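Side-chain contacts in MEM-A1 (Soil metagenome, PDB 6E0S), which probably hydrolyses beta-lactam antibiotics with the help of bound zinc, as a subclass B3 metallo-beta-lactamase: residues Phe31-Ser36 with Ala187-Ala192; Ala47-Ser52 with Leu77-Glu82; Ile57-Gly62 with Trp176-Thr181; Asp83-Leu88 with Val154-Leu159. One frame throughout, in Å; residues are numbered along the deposited sequence.

Interactions 1, 3 and 4 bridge the two facing beta sheets of the metallo-beta-lactamase sandwich, whereas interaction 2 lies on the outer face of the seven-stranded sheet, against the loop after helix 66-76. Interaction 3 is central: its centre is about 8 Å from that of interaction 1 and about 9 Å from that of interaction 4, while interactions 1 and 4 are about 15 Å apart. Along the chain, interaction 1 encloses the others, interaction 4 falls within the span of interaction 3, and interaction 2 alternates with interaction 3. Strands 48-50, 56-59 and 84-88 are successive neighbours in the sheet, so interactions 2, 3 and 4 share a continuous hydrogen-bonded framework.

Interaction 1 of 4, residues Phe31-Ser36 with Ala187-Ala192; sequences FAVFGS and AAMVYA
The phenyl ring of Phe34 and the methyl of Ala187 meet face-on. Ala187 CB sits 3.8 Å from the centroid of the Phe34 ring and only 8° off its normal, a CH-pi contact over the middle of one face. Phe34 CG lies anti to the backbone N (chi1 -159°), which carries the ring out to strand 185-192. Met189, two residues on, packs beside it. Its chain is bent at both chi2 and chi3, turning the terminal methyl between two residues of strand 31-34: Met189 CE is 4.1 Å from Phe34 CB, and Met189 CE is likewise 4.1 Å from Val33 CG1, where the two side chains slide past each other in opposite directions. Val33 and Phe34 form a classic beta bulge opposite Thr37, consistent with both adjacent residues turning to strand 185-192. Residues 31-34 and 187-192 belong to different sheets of the metallo-beta-lactamase sandwich, their axes 9.6 Å apart at closest approach and at an angle of 120°. Ile232 of strand 232-235 touches Val33, Phe34 and Met189 as well. With all four touching residues buried and no hydrogen bond between the segments, the sheets are held here by dispersion and the fit of methyls to an aromatic face.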
loop_
_atom_site.group_PDB
_atom_site.type_symbol
_atom_site.label_atom_id
_atom_site.label_comp_id
_atom_site.label_asym_id
_atom_site.label_seq_id
_atom_site.Cartn_x
_atom_site.Cartn_y
_atom_site.Cartn_z
ATOM N N PHE A 31 5.712 11.309 10.864
ATOM C CA PHE A 31 6.088 10.827 12.187
ATOM C C PHE A 31 6.827 9.514 12.065
ATOM O O PHE A 31 6.584 8.727 11.145
ATOM C CB PHE A 31 4.872 10.632 13.115
ATOM C CG PHE A 31 3.691 9.883 12.481
ATOM C CD1 PHE A 31 2.725 10.575 11.748
ATOM C CD2 PHE A 31 3.515 8.513 12.685
ATOM C CE1 PHE A 31 1.640 9.889 11.187
ATOM C CE2 PHE A 31 2.412 7.824 12.138
ATOM C CZ PHE A 31 1.479 8.521 11.387
ATOM N N ALA A 32 7.724 9.280 13.018
ATOM C CA ALA A 32 8.310 7.962 13.191
ATOM C C ALA A 32 7.260 6.976 13.663
ATOM O O ALA A 32 6.446 7.295 14.537
ATOM C CB ALA A 32 9.444 8.015 14.213
ATOM N N VAL A 33 7.296 5.759 13.106
ATOM C CA VAL A 33 6.341 4.743 13.521
ATOM C C VAL A 33 7.085 3.789 14.455
ATOM O O VAL A 33 6.705 3.615 15.613
ATOM C CB VAL A 33 5.707 4.012 12.321
ATOM C CG1 VAL A 33 4.761 2.975 12.800
ATOM C CG2 VAL A 33 4.943 5.043 11.441
ATOM N N PHE A 34 8.160 3.187 13.956
ATOM C CA PHE A 34 8.970 2.253 14.734
ATOM C C PHE A 34 10.358 2.188 14.113
ATOM O O PHE A 34 10.477 1.929 12.923
ATOM C CB PHE A 34 8.329 0.872 14.746
ATOM C CG PHE A 34 8.776 0.014 15.881
ATOM C CD1 PHE A 34 8.083 0.046 17.079
ATOM C CD2 PHE A 34 9.900 -0.791 15.769
ATOM C CE1 PHE A 34 8.474 -0.739 18.155
ATOM C CE2 PHE A 34 10.306 -1.593 16.847
ATOM C CZ PHE A 34 9.585 -1.556 18.041
ATOM N N GLY A 35 11.396 2.431 14.911
ATOM C CA GLY A 35 12.743 2.303 14.358
ATOM C C GLY A 35 12.932 3.295 13.220
ATOM O O GLY A 35 12.553 4.469 13.324
ATOM N N SER A 36 13.456 2.807 12.086
ATOM C CA SER A 36 13.746 3.643 10.917
ATOM C C SER A 36 12.566 3.735 9.943
ATOM O O SER A 36 12.739 4.209 8.803
ATOM C CB SER A 36 14.999 3.121 10.179
ATOM O OG SER A 36 14.740 1.956 9.401
ATOM N N ALA A 187 9.479 -5.190 15.793
ATOM C CA ALA A 187 8.061 -5.237 15.469
ATOM C C ALA A 187 7.890 -5.749 14.051
ATOM O O ALA A 187 8.589 -5.279 13.140
ATOM C CB ALA A 187 7.423 -3.841 15.580
ATOM N N ALA A 188 6.939 -6.669 13.858
ATOM C CA ALA A 188 6.554 -7.090 12.521
ATOM C C ALA A 188 5.639 -6.020 11.902
ATOM O O ALA A 188 4.530 -5.768 12.405
ATOM C CB ALA A 188 5.881 -8.463 12.573
ATOM N N MET A 189 6.130 -5.361 10.840
ATOM C CA MET A 189 5.435 -4.273 10.163
ATOM C C MET A 189 4.651 -4.825 8.991
ATOM O O MET A 189 5.130 -5.723 8.290
ATOM C CB MET A 189 6.438 -3.223 9.651
ATOM C CG MET A 189 7.548 -2.904 10.702
ATOM S SD MET A 189 6.846 -2.059 12.135
ATOM C CE MET A 189 6.399 -0.492 11.439
ATOM N N VAL A 190 3.429 -4.308 8.780
ATOM C CA VAL A 190 2.633 -4.758 7.651
ATOM C C VAL A 190 2.076 -3.528 6.956
ATOM O O VAL A 190 1.329 -2.758 7.578
ATOM C CB VAL A 190 1.484 -5.692 8.066
ATOM C CG1 VAL A 190 0.563 -5.959 6.863
ATOM C CG2 VAL A 190 2.016 -7.019 8.670
ATOM N N TYR A 191 2.454 -3.336 5.686
ATOM C CA TYR A 191 1.819 -2.335 4.807
ATOM C C TYR A 191 0.744 -3.088 4.037
ATOM O O TYR A 191 1.036 -3.820 3.096
ATOM C CB TYR A 191 2.808 -1.669 3.858
ATOM C CG TYR A 191 2.190 -0.467 3.157
ATOM C CD1 TYR A 191 2.514 0.825 3.572
ATOM C CD2 TYR A 191 1.295 -0.622 2.090
ATOM C CE1 TYR A 191 1.983 1.936 2.961
ATOM C CE2 TYR A 191 0.772 0.532 1.429
ATOM C CZ TYR A 191 1.123 1.787 1.905
ATOM O OH TYR A 191 0.624 2.944 1.319
ATOM N N ALA A 192 -0.505 -2.938 4.449
ATOM C CA ALA A 192 -1.571 -3.752 3.885
ATOM C C ALA A 192 -2.202 -3.026 2.702
ATOM O O ALA A 192 -2.576 -1.854 2.815
ATOM C CB ALA A 192 -2.627 -4.059 4.953
#

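Interaction 2 of 4, residues Ala47-Ser52 with Leu77-Glu82; sequences AVLIAS and LGFKLE
Ala51 and Phe79 mark the closest backbone approach, with 8.4 Å between Ala51 CA and Phe79 CA, too far for the main chains to bond and near enough for side chains to meet. Segment 47-52 is extended along strand 48-50. Segment 77-82 leaves helix 66-76 through Gly78, whose positive phi completes a Schellman motif, and then passes into a short 3-10 turn. Phe79 is the one residue of this loop that spans the gap. Its CG stands anti to the carbonyl carbon (chi1 -59°), which directs the ring back to Leu49 and Ala51, and the ring meets these two residues obliquely. In the layered metallo-beta-lactamase fold, this is where a helix-to-strand connection closes on the outer face of the seven-stranded sheet; the alternate residue Ile50 points instead to the second sheet, onto Leu159 and Val161. Both methyls lie on one side of the ring plane. Leu49 CD2 comes to 3.5 Å from Phe79 CD1 as the two side chains cross obliquely, while Ala51 CB is 3.6 Å from Phe79 CZ and 3.7 Å from Phe79 CE2. His56 and Tyr38 each meet the phenyl ring edge-to-face, and Ile74 touches it from the helix.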
loop_
_atom_site.group_PDB
_atom_site.type_symbol
_atom_site.label_atom_id
_atom_site.label_comp_id
_atom_site.label_asym_id
_atom_site.label_seq_id
_atom_site.Cartn_x
_atom_site.Cartn_y
_atom_site.Cartn_z
ATOM N N ALA A 47 1.830 6.685 2.761
ATOM C CA ALA A 47 3.131 6.391 2.188
ATOM C C ALA A 47 4.069 6.188 3.359
ATOM O O ALA A 47 3.931 6.844 4.388
ATOM C CB ALA A 47 3.645 7.522 1.279
ATOM N N VAL A 48 5.035 5.297 3.205
ATOM C CA VAL A 48 5.879 4.918 4.323
ATOM C C VAL A 48 7.324 4.903 3.863
ATOM O O VAL A 48 7.652 4.274 2.848
ATOM C CB VAL A 48 5.459 3.548 4.894
ATOM C CG1 VAL A 48 6.577 2.971 5.793
ATOM C CG2 VAL A 48 4.132 3.683 5.648
ATOM N N LEU A 49 8.189 5.580 4.628
ATOM C CA LEU A 49 9.621 5.631 4.367
ATOM C C LEU A 49 10.343 4.667 5.306
ATOM O O LEU A 49 10.199 4.764 6.527
ATOM C CB LEU A 49 10.166 7.040 4.593
ATOM C CG LEU A 49 11.675 7.184 4.277
ATOM C CD1 LEU A 49 11.882 7.113 2.774
ATOM C CD2 LEU A 49 12.151 8.543 4.858
ATOM N N ILE A 50 11.118 3.747 4.740
ATOM C CA ILE A 50 11.924 2.814 5.522
ATOM C C ILE A 50 13.364 3.227 5.298
ATOM O O ILE A 50 13.925 2.969 4.227
ATOM C CB ILE A 50 11.702 1.351 5.106
ATOM C CG1 ILE A 50 10.204 1.049 5.012
ATOM C CG2 ILE A 50 12.425 0.418 6.091
ATOM C CD1 ILE A 50 9.838 -0.407 4.496
ATOM N N ALA A 51 13.966 3.847 6.294
ATOM C CA ALA A 51 15.232 4.548 6.078
ATOM C C ALA A 51 16.440 3.695 6.454
ATOM O O ALA A 51 16.341 2.798 7.299
ATOM C CB ALA A 51 15.246 5.835 6.879
ATOM N N SER A 52 17.586 3.967 5.814
ATOM C CA SER A 52 18.822 3.322 6.234
ATOM C C SER A 52 20.012 4.136 5.740
ATOM O O SER A 52 19.895 4.911 4.772
ATOM C CB SER A 52 18.906 1.876 5.714
ATOM O OG SER A 52 19.550 1.857 4.451
ATOM N N LEU A 77 11.833 15.422 7.573
ATOM C CA LEU A 77 12.387 14.508 8.568
ATOM C C LEU A 77 13.909 14.443 8.542
ATOM O O LEU A 77 14.495 13.788 9.415
ATOM C CB LEU A 77 11.820 13.097 8.365
ATOM C CG LEU A 77 10.331 12.874 8.654
ATOM C CD1 LEU A 77 9.907 11.488 8.127
ATOM C CD2 LEU A 77 10.019 12.977 10.146
ATOM N N GLY A 78 14.549 15.069 7.567
ATOM C CA GLY A 78 15.993 15.123 7.473
ATOM C C GLY A 78 16.612 14.205 6.430
ATOM O O GLY A 78 17.842 14.057 6.408
ATOM N N PHE A 79 15.811 13.594 5.571
ATOM C CA PHE A 79 16.288 12.695 4.531
ATOM C C PHE A 79 16.273 13.392 3.162
ATOM O O PHE A 79 15.632 14.426 2.971
ATOM C CB PHE A 79 15.420 11.430 4.493
ATOM C CG PHE A 79 15.407 10.652 5.788
ATOM C CD1 PHE A 79 14.278 10.636 6.597
ATOM C CD2 PHE A 79 16.537 9.946 6.202
ATOM C CE1 PHE A 79 14.258 9.912 7.799
ATOM C CE2 PHE A 79 16.515 9.220 7.399
ATOM C CZ PHE A 79 15.371 9.219 8.191
ATOM N N LYS A 80 16.992 12.811 2.203
ATOM C CA LYS A 80 17.076 13.342 0.852
ATOM C C LYS A 80 16.370 12.413 -0.122
ATOM O O LYS A 80 16.498 11.187 -0.034
ATOM C CB LYS A 80 18.522 13.511 0.411
ATOM C CG LYS A 80 19.333 14.422 1.304
ATOM C CD LYS A 80 20.800 14.387 0.899
ATOM C CE LYS A 80 21.694 14.801 2.061
ATOM N NZ LYS A 80 23.138 14.581 1.761
ATOM N N LEU A 81 15.662 12.998 -1.095
ATOM C CA LEU A 81 14.969 12.180 -2.083
ATOM C C LEU A 81 15.956 11.332 -2.887
ATOM O O LEU A 81 15.671 10.177 -3.198
ATOM C CB LEU A 81 14.140 13.067 -3.029
ATOM C CG LEU A 81 12.712 13.373 -2.593
ATOM C CD1 LEU A 81 11.824 12.151 -2.661
ATOM C CD2 LEU A 81 12.692 13.941 -1.171
ATOM N N GLU A 82 17.129 11.877 -3.211
ATOM C CA GLU A 82 18.060 11.075 -3.993
ATOM C C GLU A 82 18.640 9.902 -3.222
ATOM O O GLU A 82 19.286 9.048 -3.835
ATOM C CB GLU A 82 19.185 11.933 -4.567
ATOM C CG GLU A 82 18.680 13.096 -5.401
ATOM C CD GLU A 82 19.779 13.687 -6.267
ATOM O OE1 GLU A 82 20.932 13.774 -5.768
ATOM O OE2 GLU A 82 19.500 14.028 -7.449
#

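Interaction 3 of 4, residues Ile57-Gly62 with Trp176-Thr181; sequences ILIDGG and WTWRAT
Ile59 meets Trp176 and Trp178 through apolar contacts alone. Its CD1 methyl, at the end of an extended chain (chi2 -176°), reaches the six-membered ring of one indole: Ile59 CD1 is 3.8 Å from Trp178 CZ3 and 3.9 Å from Trp178 CH2. The side chains approach from opposite directions, and the methyl lies obliquely to the ring. The same methyl is 4.1 Å from Trp176 CB. The other branch, which lies anti to the backbone N, touches the second indole, with Ile59 CG2 4.2 Å from Trp176 CD1. The isoleucine thus bridges two alternate tryptophans of strand 174-182 with its CD1 methyl, while CG2 touches Trp176 alone. This packing lies in the core of the metallo-beta-lactamase sandwich, where strand 56-59 of the seven-stranded sheet faces strand 174-182 of the five-stranded one. The indole N-H groups are held by hydrogen bonds to residues elsewhere: Trp176 NE1 bonds to Asn89 O, and Trp178 NE1 to Thr37 OG1. Asn89 and Ser90, both hydrogen-bonded to the buried Asp60 carboxylate at the end of strand 56-59, directly precede the zinc ligand His91, and the side chain of Trp176 lies about 13 Å from a bound zinc ion.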
loop_
_atom_site.group_PDB
_atom_site.type_symbol
_atom_site.label_atom_id
_atom_site.label_comp_id
_atom_site.label_asym_id
_atom_site.label_seq_id
_atom_site.Cartn_x
_atom_site.Cartn_y
_atom_site.Cartn_z
ATOM N N ILE A 57 13.772 2.893 1.319
ATOM C CA ILE A 57 12.672 2.324 0.551
ATOM C C ILE A 57 11.429 3.141 0.841
ATOM O O ILE A 57 11.103 3.389 2.008
ATOM C CB ILE A 57 12.446 0.850 0.910
ATOM C CG1 ILE A 57 13.708 0.079 0.553
ATOM C CG2 ILE A 57 11.157 0.322 0.246
ATOM C CD1 ILE A 57 13.680 -1.444 0.975
ATOM N N LEU A 58 10.729 3.548 -0.208
ATOM C CA LEU A 58 9.483 4.282 -0.049
ATOM C C LEU A 58 8.317 3.433 -0.559
ATOM O O LEU A 58 8.384 2.896 -1.666
ATOM C CB LEU A 58 9.563 5.612 -0.788
ATOM C CG LEU A 58 8.271 6.405 -0.778
ATOM C CD1 LEU A 58 7.917 6.997 0.623
ATOM C CD2 LEU A 58 8.333 7.499 -1.869
ATOM N N ILE A 59 7.279 3.260 0.265
ATOM C CA ILE A 59 6.080 2.517 -0.133
ATOM C C ILE A 59 5.012 3.532 -0.509
ATOM O O ILE A 59 4.578 4.327 0.332
ATOM C CB ILE A 59 5.572 1.562 0.955
ATOM C CG1 ILE A 59 6.661 0.593 1.381
ATOM C CG2 ILE A 59 4.379 0.725 0.406
ATOM C CD1 ILE A 59 6.173 -0.446 2.384
ATOM N N ASP A 60 4.657 3.513 -1.799
ATOM C CA ASP A 60 3.534 4.205 -2.423
ATOM C C ASP A 60 3.846 5.671 -2.681
ATOM O O ASP A 60 4.815 6.229 -2.144
ATOM C CB ASP A 60 2.244 4.046 -1.610
ATOM C CG ASP A 60 1.456 2.832 -2.043
ATOM O OD1 ASP A 60 1.861 2.176 -3.024
ATOM O OD2 ASP A 60 0.441 2.505 -1.397
ATOM N N GLY A 61 3.048 6.292 -3.544
ATOM C CA GLY A 61 3.240 7.692 -3.862
ATOM C C GLY A 61 1.947 8.479 -3.758
ATOM O O GLY A 61 1.913 9.656 -4.138
ATOM N N GLY A 62 0.880 7.864 -3.237
ATOM C CA GLY A 62 -0.362 8.609 -3.214
ATOM C C GLY A 62 -0.783 8.982 -4.629
ATOM O O GLY A 62 -0.399 8.341 -5.618
ATOM N N TRP A 176 3.094 -5.571 1.826
ATOM C CA TRP A 176 4.531 -5.613 2.068
ATOM C C TRP A 176 4.844 -5.800 3.551
ATOM O O TRP A 176 4.230 -5.158 4.414
ATOM C CB TRP A 176 5.170 -4.323 1.553
ATOM C CG TRP A 176 4.952 -4.080 0.109
ATOM C CD1 TRP A 176 3.925 -3.342 -0.458
ATOM C CD2 TRP A 176 5.773 -4.526 -0.964
ATOM N NE1 TRP A 176 4.092 -3.303 -1.827
ATOM C CE2 TRP A 176 5.219 -4.007 -2.159
ATOM C CE3 TRP A 176 6.934 -5.302 -1.041
ATOM C CZ2 TRP A 176 5.788 -4.257 -3.413
ATOM C CZ3 TRP A 176 7.493 -5.542 -2.275
ATOM C CH2 TRP A 176 6.918 -5.010 -3.451
ATOM N N THR A 177 5.806 -6.667 3.872
ATOM C CA THR A 177 6.104 -6.941 5.278
ATOM C C THR A 177 7.607 -6.811 5.550
ATOM O O THR A 177 8.448 -7.087 4.686
ATOM C CB THR A 177 5.623 -8.330 5.724
ATOM O OG1 THR A 177 6.356 -9.326 5.012
ATOM C CG2 THR A 177 4.117 -8.535 5.441
ATOM N N TRP A 178 7.939 -6.352 6.758
ATOM C CA TRP A 178 9.334 -6.198 7.168
ATOM C C TRP A 178 9.364 -6.101 8.684
ATOM O O TRP A 178 8.328 -5.999 9.340
ATOM C CB TRP A 178 10.023 -4.969 6.528
ATOM C CG TRP A 178 9.489 -3.604 6.939
ATOM C CD1 TRP A 178 10.120 -2.684 7.727
ATOM C CD2 TRP A 178 8.257 -2.989 6.524
ATOM N NE1 TRP A 178 9.351 -1.555 7.854
ATOM C CE2 TRP A 178 8.198 -1.722 7.134
ATOM C CE3 TRP A 178 7.182 -3.398 5.720
ATOM C CZ2 TRP A 178 7.118 -0.855 6.956
ATOM C CZ3 TRP A 178 6.109 -2.525 5.546
ATOM C CH2 TRP A 178 6.090 -1.277 6.146
ATOM N N ARG A 179 10.563 -6.164 9.247
ATOM C CA ARG A 179 10.731 -5.983 10.684
ATOM C C ARG A 179 11.484 -4.689 10.924
ATOM O O ARG A 179 12.445 -4.387 10.208
ATOM C CB ARG A 179 11.503 -7.163 11.310
ATOM C CG ARG A 179 10.666 -8.424 11.311
ATOM C CD ARG A 179 11.201 -9.481 12.290
ATOM N NE ARG A 179 10.916 -9.157 13.682
ATOM C CZ ARG A 179 9.797 -9.487 14.336
ATOM N NH1 ARG A 179 8.824 -10.173 13.756
ATOM N NH2 ARG A 179 9.662 -9.136 15.593
ATOM N N ALA A 180 11.035 -3.920 11.919
ATOM C CA ALA A 180 11.708 -2.711 12.366
ATOM C C ALA A 180 12.172 -2.943 13.794
ATOM O O ALA A 180 11.636 -3.811 14.492
ATOM C CB ALA A 180 10.804 -1.460 12.280
ATOM N N THR A 181 13.198 -2.193 14.212
ATOM C CA THR A 181 13.838 -2.398 15.506
ATOM C C THR A 181 14.172 -1.062 16.145
ATOM O O THR A 181 14.561 -0.109 15.462
ATOM C CB THR A 181 15.143 -3.239 15.408
ATOM O OG1 THR A 181 16.074 -2.571 14.548
ATOM C CG2 THR A 181 14.876 -4.635 14.858
#

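Interaction 4 of 4, residues Asp83-Leu88 with Val154-Leu159; sequences DVKLIL and VKLGPL
A two-residue beta hairpin at the edge of the five-stranded sheet presents Val154 and Leu156 to Lys85 and Leu86 of the facing sheet, closing one flank of the metallo-beta-lactamase sandwich. The hairpin joins strands 153-156 and 159-165 through a type II' turn from Leu156 to Leu159, with Gly157 at the position that takes positive phi. Two backbone hydrogen bonds close it, Leu156 N to Leu159 O at 2.9 Å and Leu159 N to Leu156 O at 2.8 Å. Residues 84-88 and 154-156 run nearly antiparallel (162°), with axes 9.1 Å apart at closest approach. Leu86 and Val154 reach toward each other tip to tip: Leu86 CD1 is 3.5 Å from Val154 CG1, tighter than usual for two methyls. Val154 CG1, anti to the backbone N (chi1 179°), is the branch that makes this touch. The same leucine methyl is a looser neighbour of the next inward-facing residue, with Leu86 CD1 4.5 Å from Leu156 CB. Leu156 turns its CD2 to the stem of Lys85, crossing it at about a right angle; Leu156 CD2 is 3.9 Å from Lys85 CB and 4.1 Å from Lys85 CG. The lysine chain bends at chi2, about the CB-CG bond of this stem, and its NZ leaves the interface to hydrogen-bond Glu82 O. Methyls of Leu86, Val154 and Leu156 form the apolar part of a partly buried contact, Val154 being the buried one, and the lysine stem borders them, so closure of this flank relies on apolar contact rather than charge pairing.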
loop_
_atom_site.group_PDB
_atom_site.type_symbol
_atom_site.label_atom_id
_atom_site.label_comp_id
_atom_site.label_asym_id
_atom_site.label_seq_id
_atom_site.Cartn_x
_atom_site.Cartn_y
_atom_site.Cartn_z
ATOM N N ASP A 83 18.390 9.807 -1.918
ATOM C CA ASP A 83 18.748 8.595 -1.183
ATOM C C ASP A 83 17.651 7.534 -1.217
ATOM O O ASP A 83 17.864 6.417 -0.734
ATOM C CB ASP A 83 19.090 8.948 0.267
ATOM C CG ASP A 83 20.388 9.741 0.374
ATOM O OD1 ASP A 83 21.228 9.649 -0.553
ATOM O OD2 ASP A 83 20.563 10.496 1.357
ATOM N N VAL A 84 16.477 7.847 -1.744
ATOM C CA VAL A 84 15.443 6.827 -1.886
ATOM C C VAL A 84 15.825 5.987 -3.092
ATOM O O VAL A 84 15.872 6.492 -4.219
ATOM C CB VAL A 84 14.059 7.451 -2.064
ATOM C CG1 VAL A 84 12.969 6.344 -2.296
ATOM C CG2 VAL A 84 13.725 8.346 -0.849
ATOM N N LYS A 85 16.078 4.706 -2.858
ATOM C CA LYS A 85 16.563 3.818 -3.901
ATOM C C LYS A 85 15.458 3.007 -4.561
ATOM O O LYS A 85 15.591 2.619 -5.730
ATOM C CB LYS A 85 17.608 2.868 -3.311
ATOM C CG LYS A 85 18.803 3.589 -2.705
ATOM C CD LYS A 85 19.425 4.546 -3.727
ATOM C CE LYS A 85 20.427 5.501 -3.108
ATOM N NZ LYS A 85 20.874 6.563 -4.108
ATOM N N LEU A 86 14.384 2.721 -3.828
ATOM C CA LEU A 86 13.332 1.840 -4.325
ATOM C C LEU A 86 12.009 2.423 -3.908
ATOM O O LEU A 86 11.879 2.900 -2.784
ATOM C CB LEU A 86 13.438 0.412 -3.747
ATOM C CG LEU A 86 14.797 -0.267 -3.946
ATOM C CD1 LEU A 86 14.958 -1.442 -3.008
ATOM C CD2 LEU A 86 14.861 -0.736 -5.396
ATOM N N ILE A 87 11.044 2.391 -4.812
ATOM C CA ILE A 87 9.678 2.791 -4.504
ATOM C C ILE A 87 8.820 1.568 -4.759
ATOM O O ILE A 87 8.875 1.002 -5.857
ATOM C CB ILE A 87 9.218 3.983 -5.353
ATOM C CG1 ILE A 87 10.033 5.230 -4.994
ATOM C CG2 ILE A 87 7.738 4.243 -5.099
ATOM C CD1 ILE A 87 9.883 6.410 -6.049
ATOM N N LEU A 88 8.081 1.124 -3.734
ATOM C CA LEU A 88 7.234 -0.066 -3.846
ATOM C C LEU A 88 5.787 0.374 -3.981
ATOM O O LEU A 88 5.390 1.390 -3.415
ATOM C CB LEU A 88 7.373 -0.979 -2.621
ATOM C CG LEU A 88 8.763 -1.183 -2.041
ATOM C CD1 LEU A 88 8.760 -2.153 -0.815
ATOM C CD2 LEU A 88 9.773 -1.611 -3.128
ATOM N N VAL A 154 12.860 -7.938 -0.990
ATOM C CA VAL A 154 13.553 -6.764 -1.510
ATOM C C VAL A 154 14.590 -6.348 -0.472
ATOM O O VAL A 154 14.236 -6.051 0.675
ATOM C CB VAL A 154 12.550 -5.634 -1.782
ATOM C CG1 VAL A 154 13.240 -4.381 -2.292
ATOM C CG2 VAL A 154 11.472 -6.113 -2.770
ATOM N N LYS A 155 15.865 -6.343 -0.862
ATOM C CA LYS A 155 16.968 -6.150 0.071
ATOM C C LYS A 155 17.693 -4.843 -0.215
ATOM O O LYS A 155 18.025 -4.563 -1.361
ATOM C CB LYS A 155 17.949 -7.318 -0.021
ATOM C CG LYS A 155 17.409 -8.612 0.563
ATOM C CD LYS A 155 18.082 -8.895 1.902
ATOM C CE LYS A 155 19.584 -8.885 1.742
ATOM N NZ LYS A 155 20.318 -9.115 3.000
ATOM N N LEU A 156 17.941 -4.054 0.826
ATOM C CA LEU A 156 18.758 -2.848 0.696
ATOM C C LEU A 156 19.477 -2.630 2.021
ATOM O O LEU A 156 18.865 -2.186 3.004
ATOM C CB LEU A 156 17.907 -1.648 0.326
ATOM C CG LEU A 156 18.617 -0.304 0.231
ATOM C CD1 LEU A 156 19.644 -0.334 -0.868
ATOM C CD2 LEU A 156 17.526 0.738 -0.031
ATOM N N GLY A 157 20.763 -2.935 2.047
ATOM C CA GLY A 157 21.528 -2.855 3.273
ATOM C C GLY A 157 20.870 -3.661 4.377
ATOM O O GLY A 157 20.583 -4.851 4.211
ATOM N N PRO A 158 20.559 -3.004 5.498
ATOM C CA PRO A 158 19.863 -3.675 6.605
ATOM C C PRO A 158 18.355 -3.800 6.421
ATOM O O PRO A 158 17.666 -4.209 7.357
ATOM C CB PRO A 158 20.178 -2.750 7.786
ATOM C CG PRO A 158 20.108 -1.310 7.090
ATOM C CD PRO A 158 20.730 -1.547 5.723
ATOM N N LEU A 159 17.791 -3.432 5.269
ATOM C CA LEU A 159 16.359 -3.516 5.058
ATOM C C LEU A 159 16.019 -4.758 4.253
ATOM O O LEU A 159 16.717 -5.101 3.297
ATOM C CB LEU A 159 15.817 -2.296 4.311
ATOM C CG LEU A 159 16.288 -0.925 4.787
ATOM C CD1 LEU A 159 15.710 0.245 3.931
ATOM C CD2 LEU A 159 15.949 -0.728 6.247
#